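Local coordinates for protein endoglucanase (Ruminococcus champanellensis, PDB 6WQV) that probably hydrolyses internal beta-1,4-glycosidic linkages of cellulose and related plant polysaccharides, as a broad-specificity GH5_4 endoglucanase, at residues 263-274 with 306-316. Numbering follows the deposited sequence. Where two conformers were deposited one is given.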
loop_
_atom_site.group_PDB
_atom_site.type_symbol
_atom_site.label_atom_id
_atom_site.label_comp_id
_atom_site.label_asym_id
_atom_site.label_seq_id
_atom_site.Cartn_x
_atom_site.Cartn_y
_atom_site.Cartn_z
ATOM N N ILE A 263 -10.024 -22.302 6.948
ATOM C CA ILE A 263 -10.894 -21.134 6.940
ATOM C C ILE A 263 -10.971 -20.520 8.335
ATOM O O ILE A 263 -10.991 -19.291 8.482
ATOM C CB ILE A 263 -12.280 -21.502 6.374
ATOM C CG1 ILE A 263 -12.152 -21.920 4.905
ATOM C CG2 ILE A 263 -13.222 -20.324 6.508
ATOM C CD1 ILE A 263 -13.424 -22.498 4.298
ATOM N N SER A 264 -10.980 -21.359 9.371
ATOM C CA SER A 264 -11.155 -20.853 10.732
ATOM C C SER A 264 -9.984 -19.977 11.163
ATOM O O SER A 264 -10.174 -18.983 11.875
ATOM C CB SER A 264 -11.347 -22.013 11.712
ATOM O OG SER A 264 -10.245 -22.905 11.690
ATOM N N GLN A 265 -8.762 -20.328 10.754
ATOM C CA GLN A 265 -7.613 -19.505 11.118
ATOM C C GLN A 265 -7.651 -18.183 10.368
ATOM O O GLN A 265 -7.268 -17.141 10.914
ATOM C CB GLN A 265 -6.306 -20.252 10.856
ATOM C CG GLN A 265 -5.068 -19.489 11.328
ATOM C CD GLN A 265 -5.201 -18.932 12.741
ATOM O OE1 GLN A 265 -5.599 -19.637 13.669
ATOM N NE2 GLN A 265 -4.876 -17.654 12.903
ATOM N N LEU A 266 -8.147 -18.201 9.132
ATOM C CA LEU A 266 -8.320 -16.974 8.366
ATOM C C LEU A 266 -9.392 -16.086 8.981
ATOM O O LEU A 266 -9.228 -14.860 9.057
ATOM C CB LEU A 266 -8.688 -17.354 6.942
ATOM C CG LEU A 266 -8.732 -16.240 5.904
ATOM C CD1 LEU A 266 -7.436 -15.458 5.912
ATOM C CD2 LEU A 266 -9.004 -16.857 4.542
ATOM N N GLN A 267 -10.493 -16.683 9.439
ATOM C CA GLN A 267 -11.509 -15.904 10.137
ATOM C C GLN A 267 -10.919 -15.226 11.365
ATOM O O GLN A 267 -11.196 -14.049 11.627
ATOM C CB GLN A 267 -12.684 -16.803 10.517
ATOM C CG GLN A 267 -13.804 -16.098 11.266
ATOM C CD GLN A 267 -13.565 -16.016 12.761
ATOM O OE1 GLN A 267 -12.946 -16.902 13.355
ATOM N NE2 GLN A 267 -14.068 -14.958 13.385
ATOM N N TRP A 268 -10.092 -15.949 12.123
ATOM C CA TRP A 268 -9.500 -15.365 13.322
ATOM C C TRP A 268 -8.598 -14.196 12.960
ATOM O O TRP A 268 -8.661 -13.130 13.582
ATOM C CB TRP A 268 -8.702 -16.424 14.079
ATOM C CG TRP A 268 -8.121 -15.915 15.363
ATOM C CD1 TRP A 268 -8.712 -15.949 16.593
ATOM C CD2 TRP A 268 -6.843 -15.285 15.548
ATOM N NE1 TRP A 268 -7.885 -15.385 17.532
ATOM C CE2 TRP A 268 -6.731 -14.970 16.918
ATOM C CE3 TRP A 268 -5.786 -14.958 14.693
ATOM C CZ2 TRP A 268 -5.605 -14.344 17.453
ATOM C CZ3 TRP A 268 -4.666 -14.339 15.228
ATOM C CH2 TRP A 268 -4.587 -14.039 16.593
ATOM N N THR A 269 -7.745 -14.381 11.950
ATOM C CA THR A 269 -6.810 -13.335 11.555
ATOM C C THR A 269 -7.542 -12.074 11.119
ATOM O O THR A 269 -7.189 -10.965 11.537
ATOM C CB THR A 269 -5.908 -13.874 10.442
ATOM O OG1 THR A 269 -5.105 -14.936 10.975
ATOM C CG2 THR A 269 -5.027 -12.775 9.875
ATOM N N LEU A 270 -8.569 -12.218 10.279
ATOM C CA LEU A 270 -9.279 -11.042 9.790
ATOM C C LEU A 270 -10.114 -10.409 10.893
ATOM O O LEU A 270 -10.210 -9.178 10.976
ATOM C CB LEU A 270 -10.116 -11.408 8.562
ATOM C CG LEU A 270 -9.261 -11.864 7.377
ATOM C CD1 LEU A 270 -10.118 -12.364 6.225
ATOM C CD2 LEU A 270 -8.341 -10.745 6.881
ATOM N N GLN A 271 -10.708 -11.230 11.761
ATOM C CA GLN A 271 -11.435 -10.703 12.911
ATOM C C GLN A 271 -10.527 -9.876 13.812
ATOM O O GLN A 271 -10.979 -8.895 14.415
ATOM C CB GLN A 271 -12.055 -11.859 13.698
ATOM C CG GLN A 271 -12.832 -11.456 14.932
ATOM C CD GLN A 271 -13.421 -12.656 15.667
ATOM O OE1 GLN A 271 -14.639 -12.842 15.692
ATOM N NE2 GLN A 271 -12.559 -13.475 16.263
ATOM N N GLU A 272 -9.245 -10.244 13.908
ATOM C CA GLU A 272 -8.326 -9.474 14.745
ATOM C C GLU A 272 -8.113 -8.072 14.181
ATOM O O GLU A 272 -7.995 -7.104 14.944
ATOM C CB GLU A 272 -6.985 -10.198 14.863
ATOM C CG GLU A 272 -7.005 -11.402 15.776
ATOM C CD GLU A 272 -7.302 -11.033 17.211
ATOM O OE1 GLU A 272 -6.436 -10.405 17.854
ATOM O OE2 GLU A 272 -8.409 -11.361 17.691
ATOM N N ILE A 273 -8.028 -7.949 12.857
ATOM C CA ILE A 273 -7.940 -6.625 12.244
ATOM C C ILE A 273 -9.191 -5.816 12.560
ATOM O O ILE A 273 -9.116 -4.636 12.925
ATOM C CB ILE A 273 -7.699 -6.749 10.728
ATOM C CG1 ILE A 273 -6.391 -7.506 10.472
ATOM C CG2 ILE A 273 -7.687 -5.377 10.073
ATOM C CD1 ILE A 273 -6.151 -7.907 9.025
ATOM N N TYR A 274 -10.364 -6.431 12.402
ATOM C CA TYR A 274 -11.610 -5.753 12.729
ATOM C C TYR A 274 -11.632 -5.319 14.188
ATOM O O TYR A 274 -11.954 -4.165 14.504
ATOM C CB TYR A 274 -12.776 -6.695 12.433
ATOM C CG TYR A 274 -14.113 -6.164 12.867
ATOM C CD1 TYR A 274 -14.683 -5.075 12.228
ATOM C CD2 TYR A 274 -14.811 -6.752 13.911
ATOM C CE1 TYR A 274 -15.912 -4.583 12.622
ATOM C CE2 TYR A 274 -16.038 -6.274 14.307
ATOM C CZ TYR A 274 -16.582 -5.186 13.665
ATOM O OH TYR A 274 -17.808 -4.710 14.069
ATOM N N ASN A 306 -12.833 -17.240 0.257
ATOM C CA ASN A 306 -13.091 -17.066 1.682
ATOM C C ASN A 306 -12.443 -15.797 2.219
ATOM O O ASN A 306 -13.021 -15.128 3.082
ATOM C CB ASN A 306 -12.628 -18.303 2.440
ATOM C CG ASN A 306 -13.620 -19.425 2.342
ATOM O OD1 ASN A 306 -14.644 -19.415 3.027
ATOM N ND2 ASN A 306 -13.348 -20.390 1.466
ATOM N N TYR A 307 -11.248 -15.448 1.734
ATOM C CA TYR A 307 -10.605 -14.211 2.179
ATOM C C TYR A 307 -11.520 -13.012 1.935
ATOM O O TYR A 307 -11.816 -12.239 2.857
ATOM C CB TYR A 307 -9.249 -14.046 1.476
ATOM C CG TYR A 307 -8.308 -13.037 2.128
ATOM C CD1 TYR A 307 -8.629 -11.693 2.154
ATOM C CD2 TYR A 307 -7.113 -13.439 2.706
ATOM C CE1 TYR A 307 -7.791 -10.777 2.742
ATOM C CE2 TYR A 307 -6.267 -12.527 3.298
ATOM C CZ TYR A 307 -6.616 -11.199 3.314
ATOM O OH TYR A 307 -5.788 -10.267 3.890
ATOM N N LEU A 308 -12.013 -12.857 0.703
ATOM C CA LEU A 308 -12.844 -11.704 0.382
ATOM C C LEU A 308 -14.192 -11.770 1.089
ATOM O O LEU A 308 -14.717 -10.734 1.527
ATOM C CB LEU A 308 -13.026 -11.582 -1.127
ATOM C CG LEU A 308 -11.929 -10.864 -1.903
ATOM C CD1 LEU A 308 -11.838 -9.385 -1.516
ATOM C CD2 LEU A 308 -10.577 -11.518 -1.724
ATOM N N ARG A 309 -14.778 -12.968 1.208
ATOM C CA ARG A 309 -16.055 -13.106 1.902
ATOM C C ARG A 309 -15.919 -12.684 3.357
ATOM O O ARG A 309 -16.736 -11.912 3.875
ATOM C CB ARG A 309 -16.571 -14.549 1.809
ATOM C CG ARG A 309 -17.914 -14.807 2.515
ATOM C CD ARG A 309 -18.338 -16.286 2.559
ATOM N NE ARG A 309 -17.319 -17.116 3.191
ATOM C CZ ARG A 309 -17.151 -17.213 4.504
ATOM N NH1 ARG A 309 -17.943 -16.541 5.327
ATOM N NH2 ARG A 309 -16.187 -17.984 4.991
ATOM N N ILE A 310 -14.887 -13.184 4.032
ATOM C CA ILE A 310 -14.704 -12.851 5.441
ATOM C C ILE A 310 -14.357 -11.375 5.603
ATOM O O ILE A 310 -14.912 -10.689 6.476
ATOM C CB ILE A 310 -13.644 -13.771 6.074
ATOM C CG1 ILE A 310 -14.113 -15.227 6.061
ATOM C CG2 ILE A 310 -13.374 -13.342 7.505
ATOM C CD1 ILE A 310 -13.006 -16.232 6.360
ATOM N N ALA A 311 -13.448 -10.856 4.775
ATOM C CA ALA A 311 -13.088 -9.445 4.875
ATOM C C ALA A 311 -14.321 -8.562 4.703
ATOM O O ALA A 311 -14.552 -7.642 5.494
ATOM C CB ALA A 311 -11.994 -9.095 3.863
ATOM N N LYS A 312 -15.147 -8.849 3.695
ATOM C CA LYS A 312 -16.364 -8.062 3.494
ATOM C C LYS A 312 -17.312 -8.182 4.682
ATOM O O LYS A 312 -18.001 -7.214 5.026
ATOM C CB LYS A 312 -17.060 -8.470 2.194
ATOM C CG LYS A 312 -18.253 -7.620 1.826
ATOM C CD LYS A 312 -18.866 -8.052 0.501
ATOM C CE LYS A 312 -20.108 -7.249 0.192
ATOM N NZ LYS A 312 -20.829 -7.798 -0.985
ATOM N N SER A 313 -17.346 -9.349 5.335
ATOM C CA SER A 313 -18.236 -9.534 6.475
ATOM C C SER A 313 -17.817 -8.680 7.665
ATOM O O SER A 313 -18.640 -8.424 8.547
ATOM C CB SER A 313 -18.324 -11.014 6.872
ATOM O OG SER A 313 -17.225 -11.440 7.657
ATOM N N TYR A 314 -16.556 -8.239 7.702
ATOM C CA TYR A 314 -16.069 -7.294 8.705
ATOM C C TYR A 314 -15.948 -5.882 8.144
ATOM O O TYR A 314 -15.348 -5.014 8.787
ATOM C CB TYR A 314 -14.722 -7.753 9.291
ATOM C CG TYR A 314 -14.839 -9.008 10.130
ATOM C CD1 TYR A 314 -15.623 -9.031 11.276
ATOM C CD2 TYR A 314 -14.179 -10.175 9.761
ATOM C CE1 TYR A 314 -15.752 -10.187 12.036
ATOM C CE2 TYR A 314 -14.300 -11.338 10.519
ATOM C CZ TYR A 314 -15.081 -11.331 11.651
ATOM O OH TYR A 314 -15.218 -12.463 12.430
ATOM N N ASN A 315 -16.490 -5.637 6.950
ATOM C CA ASN A 315 -16.434 -4.328 6.294
ATOM C C ASN A 315 -14.994 -3.844 6.097
ATOM O O ASN A 315 -14.685 -2.668 6.298
ATOM C CB ASN A 315 -17.285 -3.281 7.021
ATOM C CG ASN A 315 -17.681 -2.112 6.121
ATOM O OD1 ASN A 315 -17.797 -2.260 4.903
ATOM N ND2 ASN A 315 -17.889 -0.946 6.722
ATOM N N ILE A 316 -14.115 -4.743 5.657
ATOM C CA ILE A 316 -12.710 -4.423 5.406
ATOM C C ILE A 316 -12.434 -4.592 3.915
ATOM O O ILE A 316 -12.526 -5.707 3.389
ATOM C CB ILE A 316 -11.755 -5.305 6.219
ATOM C CG1 ILE A 316 -11.998 -5.124 7.715
ATOM C CG2 ILE A 316 -10.314 -4.947 5.876
ATOM C CD1 ILE A 316 -11.241 -6.101 8.575
HETATM O O HOH W 1 -17.245 -12.452 14.184
#
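Two neighbouring helices on the outside of a barrel, 263-278 and 297-313, pack here side by side, their segments crossing at -34° with axes 9.6 Å apart, and Ile-310 packs as a knob into a hole on helix 263-278. The hole is formed by Ile-263, Leu-266, Gln-267 and Leu-270; Ile-310 CD1 comes to 4.0 Å from Gln-267 N, while its CG2 branch meets Leu-270 CD1 at 3.6 Å. Deeper in, Leu-270 CD1 lies over one face of the Tyr-307 ring, with the CD2 methyl nearest the CZ and OH end of that ring, and Leu-266 CD1 approaches CD2 of the same ring at 3.8 Å. The Tyr-307 hydroxyl is hydrogen-bonded to the carbonyl of Ser-242. Such neighbouring helices are the outer layer of the (beta/alpha)8 TIM barrel of glycoside hydrolase family 5: helix 263-278 leads into strand 284-289 and helix 297-313 into strand 318-322, and Leu-270 and Ala-311 touch these strands at Ile-286 and Cys-318. At the more exposed side of the contact Tyr-314 lies against the turn of 263-274 that carries Gln-271. With CG anti to its carbonyl carbon (chi1 -68°), its ring takes Gln-271 CA over one face at 4.1 Å from the centroid. Gln-267 NE2 donates to Tyr-314 OH (2.9 Å, 157°), the oxygen lying close to the amide plane, and a water joins the hydroxyl to Gln-271 OE1. The Tyr-274 ring, nearly parallel to that of Tyr-314 but slid aside, has its centroid 5.1 Å away. A phenylalanine in place of Tyr-314 would probably keep these ring contacts but leave the Gln-267 amide without this acceptor and the bridging water without one anchor. A Schellman motif at Asn-315 ends helix 297-313, and the chain then brings Ile-316 CD1 to 3.9 Å from Ile-273 CG2.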